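Putative capsular polysaccharide biosynthesis protein (Streptococcus pneumoniae serotype 4, PDB 6EWJ) probably acts as a pyridoxal phosphate-dependent sugar aminotransferase of the DegT/DnrJ/EryC1 family in pneumococcal teichoic acid biosynthesis. Local coordinates at residues T55-C60 against D224-Y229; L68-R73 against K230-L235; Q165-R170 against N220-D225. All blocks are in the same frame, centred on the assembly; numbering follows the deposited sequence.

Contact 1 of 3, residues T55-C60 against D224-Y229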
loop_
_atom_site.group_PDB
_atom_site.type_symbol
_atom_site.label_atom_id
_atom_site.label_comp_id
_atom_site.label_asym_id
_atom_site.label_seq_id
_atom_site.Cartn_x
_atom_site.Cartn_y
_atom_site.Cartn_z
ATOM N N THR A 55 -18.145 12.163 11.386
ATOM C CA THR A 55 -16.829 12.763 11.586
ATOM C C THR A 55 -16.624 13.775 10.505
ATOM O O THR A 55 -17.314 13.719 9.494
ATOM C CB THR A 55 -15.704 11.704 11.519
ATOM O OG1 THR A 55 -15.884 10.893 10.351
ATOM C CG2 THR A 55 -15.717 10.851 12.757
ATOM N N PRO A 56 -15.692 14.712 10.698
ATOM C CA PRO A 56 -15.578 15.803 9.708
ATOM C C PRO A 56 -14.887 15.416 8.438
ATOM O O PRO A 56 -15.247 15.903 7.368
ATOM C CB PRO A 56 -14.813 16.913 10.465
ATOM C CG PRO A 56 -14.131 16.226 11.565
ATOM C CD PRO A 56 -15.015 15.048 11.955
ATOM N N LYS A 57 -13.896 14.529 8.533
ATOM C CA LYS A 57 -13.116 14.161 7.354
ATOM C C LYS A 57 -12.734 12.703 7.450
ATOM O O LYS A 57 -12.514 12.210 8.553
ATOM C CB LYS A 57 -11.820 14.955 7.284
ATOM C CG LYS A 57 -11.916 16.458 7.200
ATOM C CD LYS A 57 -12.530 16.970 5.910
ATOM C CE LYS A 57 -11.617 16.815 4.701
ATOM N NZ LYS A 57 -12.098 17.707 3.584
ATOM N N THR A 58 -12.661 12.039 6.290
ATOM C CA THR A 58 -12.180 10.648 6.225
ATOM C C THR A 58 -11.075 10.550 5.156
ATOM O O THR A 58 -11.138 11.254 4.124
ATOM C CB THR A 58 -13.329 9.720 5.914
ATOM O OG1 THR A 58 -14.321 9.876 6.945
ATOM C CG2 THR A 58 -12.898 8.278 5.841
ATOM N N VAL A 59 -10.081 9.723 5.438
ATOM C CA VAL A 59 -8.943 9.472 4.521
ATOM C C VAL A 59 -9.041 8.021 4.102
ATOM O O VAL A 59 -8.911 7.117 4.932
ATOM C CB VAL A 59 -7.601 9.720 5.196
ATOM C CG1 VAL A 59 -6.451 9.445 4.208
ATOM C CG2 VAL A 59 -7.536 11.119 5.735
ATOM N N CYS A 60 -9.389 7.811 2.847
ATOM C CA CYS A 60 -9.596 6.472 2.326
ATOM C C CYS A 60 -8.237 5.992 1.832
ATOM O O CYS A 60 -7.502 6.749 1.172
ATOM C CB CYS A 60 -10.573 6.450 1.183
ATOM S SG CYS A 60 -12.274 6.369 1.731
ATOM N N ASP A 224 -7.456 21.047 13.568
ATOM C CA ASP A 224 -7.855 21.643 12.286
ATOM C C ASP A 224 -8.042 20.489 11.309
ATOM O O ASP A 224 -7.057 19.821 10.926
ATOM C CB ASP A 224 -6.771 22.619 11.820
ATOM C CG ASP A 224 -7.076 23.269 10.480
ATOM O OD1 ASP A 224 -7.716 22.657 9.599
ATOM O OD2 ASP A 224 -6.682 24.438 10.331
ATOM N N ASP A 225 -9.301 20.247 10.914
ATOM C CA ASP A 225 -9.634 19.041 10.114
ATOM C C ASP A 225 -8.991 19.024 8.716
ATOM O O ASP A 225 -8.576 17.965 8.239
ATOM C CB ASP A 225 -11.146 18.876 9.974
ATOM C CG ASP A 225 -11.836 18.693 11.308
ATOM O OD1 ASP A 225 -11.322 17.894 12.135
ATOM O OD2 ASP A 225 -12.879 19.337 11.526
ATOM N N GLU A 226 -8.896 20.186 8.071
ATOM C CA GLU A 226 -8.241 20.264 6.743
ATOM C C GLU A 226 -6.748 20.015 6.849
ATOM O O GLU A 226 -6.173 19.323 5.984
ATOM C CB GLU A 226 -8.508 21.604 6.044
ATOM C CG GLU A 226 -9.918 21.783 5.513
ATOM C CD GLU A 226 -10.331 20.750 4.472
ATOM O OE1 GLU A 226 -9.503 20.252 3.689
ATOM O OE2 GLU A 226 -11.529 20.413 4.428
ATOM N N GLU A 227 -6.116 20.583 7.885
ATOM C CA GLU A 227 -4.667 20.387 8.128
ATOM C C GLU A 227 -4.386 18.898 8.407
ATOM O O GLU A 227 -3.425 18.326 7.883
ATOM C CB GLU A 227 -4.187 21.277 9.289
ATOM C CG GLU A 227 -2.728 21.127 9.725
ATOM C CD GLU A 227 -2.393 21.950 10.970
ATOM O OE1 GLU A 227 -3.147 22.896 11.322
ATOM O OE2 GLU A 227 -1.361 21.669 11.628
ATOM N N MET A 228 -5.230 18.281 9.235
ATOM C CA MET A 228 -5.052 16.868 9.611
ATOM C C MET A 228 -5.243 15.979 8.390
ATOM O O MET A 228 -4.495 15.045 8.163
ATOM C CB MET A 228 -6.053 16.470 10.705
ATOM C CG MET A 228 -5.969 15.031 11.154
ATOM S SD MET A 228 -4.411 14.569 11.980
ATOM C CE MET A 228 -4.663 15.222 13.617
ATOM N N TYR A 229 -6.264 16.298 7.605
ATOM C CA TYR A 229 -6.552 15.580 6.365
ATOM C C TYR A 229 -5.358 15.679 5.458
ATOM O O TYR A 229 -4.904 14.674 4.942
ATOM C CB TYR A 229 -7.773 16.163 5.648
ATOM C CG TYR A 229 -8.127 15.499 4.322
ATOM C CD1 TYR A 229 -8.833 14.292 4.280
ATOM C CD2 TYR A 229 -7.755 16.067 3.119
ATOM C CE1 TYR A 229 -9.175 13.694 3.089
ATOM C CE2 TYR A 229 -8.082 15.461 1.904
ATOM C CZ TYR A 229 -8.797 14.290 1.900
ATOM O OH TYR A 229 -9.110 13.661 0.718
#
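Two bends in the Lys57 chain, at chi2 and chi3, fold it back over Tyr229. The tyrosine has CG opposite its own backbone N (chi1 178°), which carries the ring out to meet the lysine. Lys57 CE lies over one ring face, 3.7 Å from Tyr229 CG and offset toward the rim, in a CH-pi contact. The ammonium sits more squarely above the ring. Lys57 NZ is 4.6 Å from the Tyr229 centroid and only 10° off the normal, a cation-pi geometry. The same nitrogen makes a salt bridge, with Lys57 NZ 2.9 Å from Glu226 OE2. It meets that oxygen on the syn side, somewhat out of the carboxylate plane. Ring face and carboxylate together probably hold the ammonium in place. At the ring edge, in plane, Thr58 O approaches Tyr229 CE1 to 3.3 Å. Val59 CG2 packs obliquely on Tyr229 CD1 at 3.7 Å. The phenol OH bonds to Glu46 of helix 40-53. Nearer the helix start, Asp225 crosses Pro56 at about a right angle, with OD2 3.3 Å from Pro56 CB. Asp225 OD1 is hydrogen-bonded to Trp217 NE1 of strand 213-217. Asp224 is the N-cap and accepts from Glu227 N. Here the first turn of helix 225-236 packs against strand 58-61 and the residues leading into it, at the edge of the chain's own sheet, in a fold of the PLP-dependent aminotransferase clan.

Contact 2 of 3, residues L68-R73 against K230-L235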
loop_
_atom_site.group_PDB
_atom_site.type_symbol
_atom_site.label_atom_id
_atom_site.label_comp_id
_atom_site.label_asym_id
_atom_site.label_seq_id
_atom_site.Cartn_x
_atom_site.Cartn_y
_atom_site.Cartn_z
ATOM N N LEU A 68 -4.254 2.502 10.282
ATOM C CA LEU A 68 -3.787 2.464 11.670
ATOM C C LEU A 68 -2.311 2.887 11.766
ATOM O O LEU A 68 -1.930 3.733 12.591
ATOM C CB LEU A 68 -3.991 1.075 12.267
ATOM C CG LEU A 68 -4.001 0.884 13.782
ATOM C CD1 LEU A 68 -4.957 1.823 14.520
ATOM C CD2 LEU A 68 -4.314 -0.587 14.108
ATOM N N GLU A 69 -1.469 2.355 10.899
ATOM C CA GLU A 69 -0.087 2.857 10.839
ATOM C C GLU A 69 -0.007 4.364 10.664
ATOM O O GLU A 69 0.825 5.033 11.329
ATOM C CB GLU A 69 0.774 2.134 9.760
ATOM C CG GLU A 69 2.252 2.395 9.945
ATOM C CD GLU A 69 3.185 1.408 9.211
ATOM O OE1 GLU A 69 2.791 0.248 8.939
ATOM O OE2 GLU A 69 4.353 1.768 8.937
ATOM N N LEU A 70 -0.752 4.907 9.692
ATOM C CA LEU A 70 -0.655 6.356 9.429
ATOM C C LEU A 70 -1.101 7.190 10.604
ATOM O O LEU A 70 -0.510 8.224 10.877
ATOM C CB LEU A 70 -1.364 6.775 8.151
ATOM C CG LEU A 70 -0.669 6.328 6.839
ATOM C CD1 LEU A 70 -1.278 7.100 5.684
ATOM C CD2 LEU A 70 0.848 6.475 6.846
ATOM N N ILE A 71 -2.124 6.734 11.313
ATOM C CA ILE A 71 -2.542 7.413 12.542
ATOM C C ILE A 71 -1.346 7.516 13.515
ATOM O O ILE A 71 -1.030 8.591 14.033
ATOM C CB ILE A 71 -3.745 6.691 13.204
ATOM C CG1 ILE A 71 -4.986 6.833 12.307
ATOM C CG2 ILE A 71 -4.006 7.257 14.597
ATOM C CD1 ILE A 71 -6.149 5.938 12.675
ATOM N N LEU A 72 -0.683 6.371 13.729
ATOM C CA LEU A 72 0.492 6.369 14.555
ATOM C C LEU A 72 1.566 7.283 14.035
ATOM O O LEU A 72 2.215 7.966 14.819
ATOM C CB LEU A 72 1.040 4.951 14.731
ATOM C CG LEU A 72 0.151 3.931 15.421
ATOM C CD1 LEU A 72 0.958 2.644 15.588
ATOM C CD2 LEU A 72 -0.370 4.428 16.754
ATOM N N ARG A 73 1.789 7.296 12.713
ATOM C CA ARG A 73 2.818 8.179 12.162
ATOM C C ARG A 73 2.431 9.668 12.241
ATOM O O ARG A 73 3.289 10.518 12.466
ATOM C CB ARG A 73 3.209 7.785 10.740
ATOM C CG ARG A 73 3.863 6.424 10.673
ATOM C CD ARG A 73 4.299 6.061 9.272
ATOM N NE ARG A 73 4.956 4.762 9.276
ATOM C CZ ARG A 73 6.194 4.500 9.669
ATOM N NH1 ARG A 73 7.039 5.445 10.074
ATOM N NH2 ARG A 73 6.621 3.239 9.632
ATOM N N LYS A 230 -4.850 16.890 5.264
ATOM C CA LYS A 230 -3.663 17.099 4.401
ATOM C C LYS A 230 -2.391 16.299 4.859
ATOM O O LYS A 230 -1.662 15.735 4.018
ATOM C CB LYS A 230 -3.379 18.596 4.279
ATOM C CG LYS A 230 -2.267 18.947 3.325
ATOM C CD LYS A 230 -2.175 20.461 3.032
ATOM C CE LYS A 230 -0.784 20.721 2.334
ATOM N NZ LYS A 230 -0.663 20.073 0.988
ATOM N N GLU A 231 -2.184 16.163 6.164
ATOM C CA GLU A 231 -1.046 15.375 6.701
ATOM C C GLU A 231 -1.144 13.880 6.375
ATOM O O GLU A 231 -0.136 13.232 6.051
ATOM C CB GLU A 231 -0.888 15.562 8.226
ATOM C CG GLU A 231 -0.152 16.862 8.572
ATOM C CD GLU A 231 -0.028 17.175 10.067
ATOM O OE1 GLU A 231 0.147 16.256 10.870
ATOM O OE2 GLU A 231 -0.118 18.383 10.425
ATOM N N PHE A 232 -2.341 13.320 6.449
ATOM C CA PHE A 232 -2.547 11.906 6.037
ATOM C C PHE A 232 -2.296 11.718 4.550
ATOM O O PHE A 232 -1.648 10.733 4.121
ATOM C CB PHE A 232 -3.947 11.419 6.343
ATOM C CG PHE A 232 -4.143 10.961 7.748
ATOM C CD1 PHE A 232 -3.904 9.666 8.100
ATOM C CD2 PHE A 232 -4.592 11.832 8.717
ATOM C CE1 PHE A 232 -4.093 9.248 9.417
ATOM C CE2 PHE A 232 -4.803 11.411 10.022
ATOM C CZ PHE A 232 -4.544 10.124 10.377
ATOM N N GLN A 233 -2.832 12.663 3.753
ATOM C CA GLN A 233 -2.688 12.618 2.304
ATOM C C GLN A 233 -1.245 12.549 1.900
ATOM O O GLN A 233 -0.875 11.699 1.077
ATOM C CB GLN A 233 -3.371 13.821 1.615
ATOM C CG GLN A 233 -4.872 13.692 1.516
ATOM C CD GLN A 233 -5.397 12.452 0.811
ATOM O OE1 GLN A 233 -6.435 11.914 1.214
ATOM N NE2 GLN A 233 -4.709 11.982 -0.215
ATOM N N ILE A 234 -0.445 13.418 2.516
ATOM C CA ILE A 234 0.973 13.558 2.262
ATOM C C ILE A 234 1.743 12.273 2.620
ATOM O O ILE A 234 2.578 11.779 1.859
ATOM C CB ILE A 234 1.506 14.781 3.016
ATOM C CG1 ILE A 234 1.087 16.075 2.300
ATOM C CG2 ILE A 234 3.038 14.817 3.110
ATOM C CD1 ILE A 234 -0.256 16.061 1.577
ATOM N N LEU A 235 1.385 11.670 3.766
ATOM C CA LEU A 235 2.034 10.417 4.158
ATOM C C LEU A 235 1.655 9.242 3.274
ATOM O O LEU A 235 2.454 8.304 3.130
ATOM C CB LEU A 235 1.739 10.053 5.633
ATOM C CG LEU A 235 2.242 11.032 6.677
ATOM C CD1 LEU A 235 1.935 10.559 8.082
ATOM C CD2 LEU A 235 3.727 11.356 6.551
#
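The Phe232 ring leans obliquely on the backbone between Leu70 and Ile71. Its CE1 is 3.7 Å from Ile71 N, and CD1 of Phe232 is 3.8 Å from Leu70 CB. On the Ile71 side, CZ of Phe232 reaches Ile71 CG1 at 3.8 Å. The other flat group is the Arg73 guanidinium. Its edge, through NE and NH2, holds Glu69 OE2 in plane, with Arg73 NH2 to Glu69 OE2 at 2.8 Å. Both nitrogens grip this one oxygen, on its anti side. The salt bridge stays within helix 64-74 and fixes the arginine head away from helix 225-236. Only the aliphatic root of Arg73 packs across, CB against Leu235 CD1. Leu70 and Leu235 run alongside each other, pointing opposite ways, with Leu70 CD2 3.9 Å from Leu235 CB. No hydrogen bond crosses the interface, which is largely apolar. The axes of segments 68-73 and 230-235 come within 10.2 Å, with 116° between their N-to-C directions. Strand 58-61 borders the contact: Leu61 touches Leu70, and Val59 touches Phe232. Val74, next along helix 64-74, touches Phe232 and Leu235, while Val96 of helix 92-99 touches Leu68 and Leu72.

Contact 3 of 3, residues Q165-R170 against N220-D225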
loop_
_atom_site.group_PDB
_atom_site.type_symbol
_atom_site.label_atom_id
_atom_site.label_comp_id
_atom_site.label_asym_id
_atom_site.label_seq_id
_atom_site.Cartn_x
_atom_site.Cartn_y
_atom_site.Cartn_z
ATOM N N GLN A 165 0.582 15.181 19.914
ATOM C CA GLN A 165 0.559 14.722 21.321
ATOM C C GLN A 165 0.374 15.870 22.308
ATOM O O GLN A 165 -0.270 15.697 23.346
ATOM C CB GLN A 165 1.829 13.961 21.692
ATOM C CG GLN A 165 1.968 12.610 21.003
ATOM C CD GLN A 165 3.371 12.039 21.185
ATOM O OE1 GLN A 165 4.010 12.247 22.219
ATOM N NE2 GLN A 165 3.876 11.374 20.157
ATOM N N LYS A 166 1.008 17.007 22.017
ATOM C CA LYS A 166 0.803 18.217 22.829
ATOM C C LYS A 166 -0.620 18.712 22.769
ATOM O O LYS A 166 -1.122 19.194 23.766
ATOM C CB LYS A 166 1.797 19.341 22.533
ATOM C CG LYS A 166 2.069 20.250 23.715
ATOM C CD LYS A 166 3.301 21.167 23.592
ATOM C CE LYS A 166 4.533 20.631 22.838
ATOM N NZ LYS A 166 4.512 20.948 21.382
ATOM N N ALA A 167 -1.255 18.598 21.602
ATOM C CA ALA A 167 -2.629 19.102 21.395
ATOM C C ALA A 167 -3.620 18.393 22.346
ATOM O O ALA A 167 -4.434 19.009 23.035
ATOM C CB ALA A 167 -3.023 18.919 19.920
ATOM N N PHE A 168 -3.588 17.075 22.292
ATOM C CA PHE A 168 -4.349 16.226 23.210
ATOM C C PHE A 168 -3.963 16.394 24.674
ATOM O O PHE A 168 -4.806 16.572 25.552
ATOM C CB PHE A 168 -4.234 14.770 22.690
ATOM C CG PHE A 168 -5.144 14.481 21.543
ATOM C CD1 PHE A 168 -4.704 14.630 20.231
ATOM C CD2 PHE A 168 -6.466 14.120 21.758
ATOM C CE1 PHE A 168 -5.555 14.374 19.180
ATOM C CE2 PHE A 168 -7.320 13.859 20.708
ATOM C CZ PHE A 168 -6.856 13.985 19.412
ATOM N N ASN A 169 -2.674 16.358 24.906
ATOM C CA ASN A 169 -2.076 16.317 26.206
ATOM C C ASN A 169 -2.439 15.158 27.161
ATOM O O ASN A 169 -2.359 15.279 28.384
ATOM C CB ASN A 169 -2.070 17.670 26.934
ATOM C CG ASN A 169 -0.712 17.943 27.576
ATOM O OD1 ASN A 169 -0.540 17.861 28.797
ATOM N ND2 ASN A 169 0.292 18.170 26.725
ATOM N N ARG A 170 -2.770 14.034 26.547
ATOM C CA ARG A 170 -3.084 12.806 27.228
ATOM C C ARG A 170 -2.841 11.642 26.254
ATOM O O ARG A 170 -2.521 11.859 25.070
ATOM C CB ARG A 170 -4.547 12.836 27.695
ATOM C CG ARG A 170 -5.588 13.158 26.610
ATOM C CD ARG A 170 -6.974 12.638 27.022
ATOM N NE ARG A 170 -8.037 12.994 26.068
ATOM C CZ ARG A 170 -8.336 12.320 24.959
ATOM N NH1 ARG A 170 -7.636 11.250 24.593
ATOM N NH2 ARG A 170 -9.334 12.727 24.186
ATOM N N ASN A 220 -12.834 17.616 17.199
ATOM C CA ASN A 220 -12.174 18.087 18.391
ATOM C C ASN A 220 -11.660 19.494 18.102
ATOM O O ASN A 220 -10.978 19.705 17.093
ATOM C CB ASN A 220 -11.027 17.145 18.765
ATOM C CG ASN A 220 -10.452 17.431 20.144
ATOM O OD1 ASN A 220 -10.233 18.597 20.513
ATOM N ND2 ASN A 220 -10.206 16.373 20.920
ATOM N N PRO A 221 -11.962 20.463 18.976
ATOM C CA PRO A 221 -11.467 21.820 18.745
ATOM C C PRO A 221 -9.950 21.962 18.543
ATOM O O PRO A 221 -9.549 22.889 17.854
ATOM C CB PRO A 221 -11.932 22.574 20.003
ATOM C CG PRO A 221 -13.191 21.887 20.386
ATOM C CD PRO A 221 -12.904 20.423 20.119
ATOM N N VAL A 222 -9.130 21.054 19.097
ATOM C CA VAL A 222 -7.678 21.155 18.959
ATOM C C VAL A 222 -7.189 20.621 17.614
ATOM O O VAL A 222 -6.025 20.763 17.287
ATOM C CB VAL A 222 -6.845 20.462 20.135
ATOM C CG1 VAL A 222 -7.405 20.661 21.554
ATOM C CG2 VAL A 222 -6.586 18.971 19.908
ATOM N N ILE A 223 -8.060 20.003 16.820
ATOM C CA ILE A 223 -7.686 19.570 15.482
ATOM C C ILE A 223 -8.319 20.466 14.394
ATOM O O ILE A 223 -9.540 20.559 14.284
ATOM C CB ILE A 223 -8.112 18.136 15.233
ATOM C CG1 ILE A 223 -7.333 17.214 16.196
ATOM C CG2 ILE A 223 -7.886 17.711 13.788
ATOM C CD1 ILE A 223 -7.823 15.790 16.181
ATOM N N ASP A 224 -7.456 21.047 13.568
ATOM C CA ASP A 224 -7.855 21.643 12.286
ATOM C C ASP A 224 -8.042 20.489 11.309
ATOM O O ASP A 224 -7.057 19.821 10.926
ATOM C CB ASP A 224 -6.771 22.619 11.820
ATOM C CG ASP A 224 -7.076 23.269 10.480
ATOM O OD1 ASP A 224 -7.716 22.657 9.599
ATOM O OD2 ASP A 224 -6.682 24.438 10.331
ATOM N N ASP A 225 -9.301 20.247 10.914
ATOM C CA ASP A 225 -9.634 19.041 10.114
ATOM C C ASP A 225 -8.991 19.024 8.716
ATOM O O ASP A 225 -8.576 17.965 8.239
ATOM C CB ASP A 225 -11.146 18.876 9.974
ATOM C CG ASP A 225 -11.836 18.693 11.308
ATOM O OD1 ASP A 225 -11.322 17.894 12.135
ATOM O OD2 ASP A 225 -12.879 19.337 11.526
#
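Ile223 N bonds to Asn220 O at 2.9 Å, closing a type I beta turn whose Asn220 and Ile223 side chains both meet Phe168. Within it, Asn220 OD1 accepts from Val222 N at 3.0 Å. This bond is nearly straight, with an N-H...O angle of 174°, though the donor is tilted from the carbonyl plane. It helps to orient the Asn220 amide, leaving ND2 3.8 Å from Phe168 CE2. The two side chains lie at a slant, their ring and amide planes 72° apart. Ile223 CD1 also approaches the ring obliquely, 3.8 Å from Phe168 CZ. The bond from Asn220 OD1 to Val222 N makes an Asx turn, nested in the type I turn. This turn lies in the loop between strand 213-217 and helix 225-236. It presents Val222 to the last turn of helix 163-168. Val222 CG2 stands between its own backbone N and carbonyl carbon (chi1 -41° for CG1), and packs 3.6 Å from Ala167 CB. Val222 CG1 lies 3.7 Å from Ala167 O, which CG2 also touches. Just beyond, Asn169 leaves the helix with positive phi. The Arg170 guanidinium then comes back with one face over Phe168 CD2, offset toward the rim. Arg170 NH1 forms a salt bridge with Asp195, whose side chain also touches Phe168. Gln165 NE2 bonds to Leu75 O, tying helix 163-168 to the end of helix 64-74.

From the N terminus, the chain passes through 55-60 and then 68-73, on strand 58-61 and the helix that follows it, 64-74. Both later meet helix 225-236, which closes contact 1 with its first turn and contact 2 further along. Their segments alternate, so these two loops cross. Contact 3 closes the shorter loop from 165-170 to 220-225, nested inside that of contact 2. Its second segment overlaps that of contact 1 at Asp224 and Asp225. Val59 touches Phe232 between contacts 1 and 2, and Met228 touches Ile223 between contacts 1 and 3. Together they tie helix 225-236 and its leading loop to strand 58-61, helix 64-74 and helix 163-168.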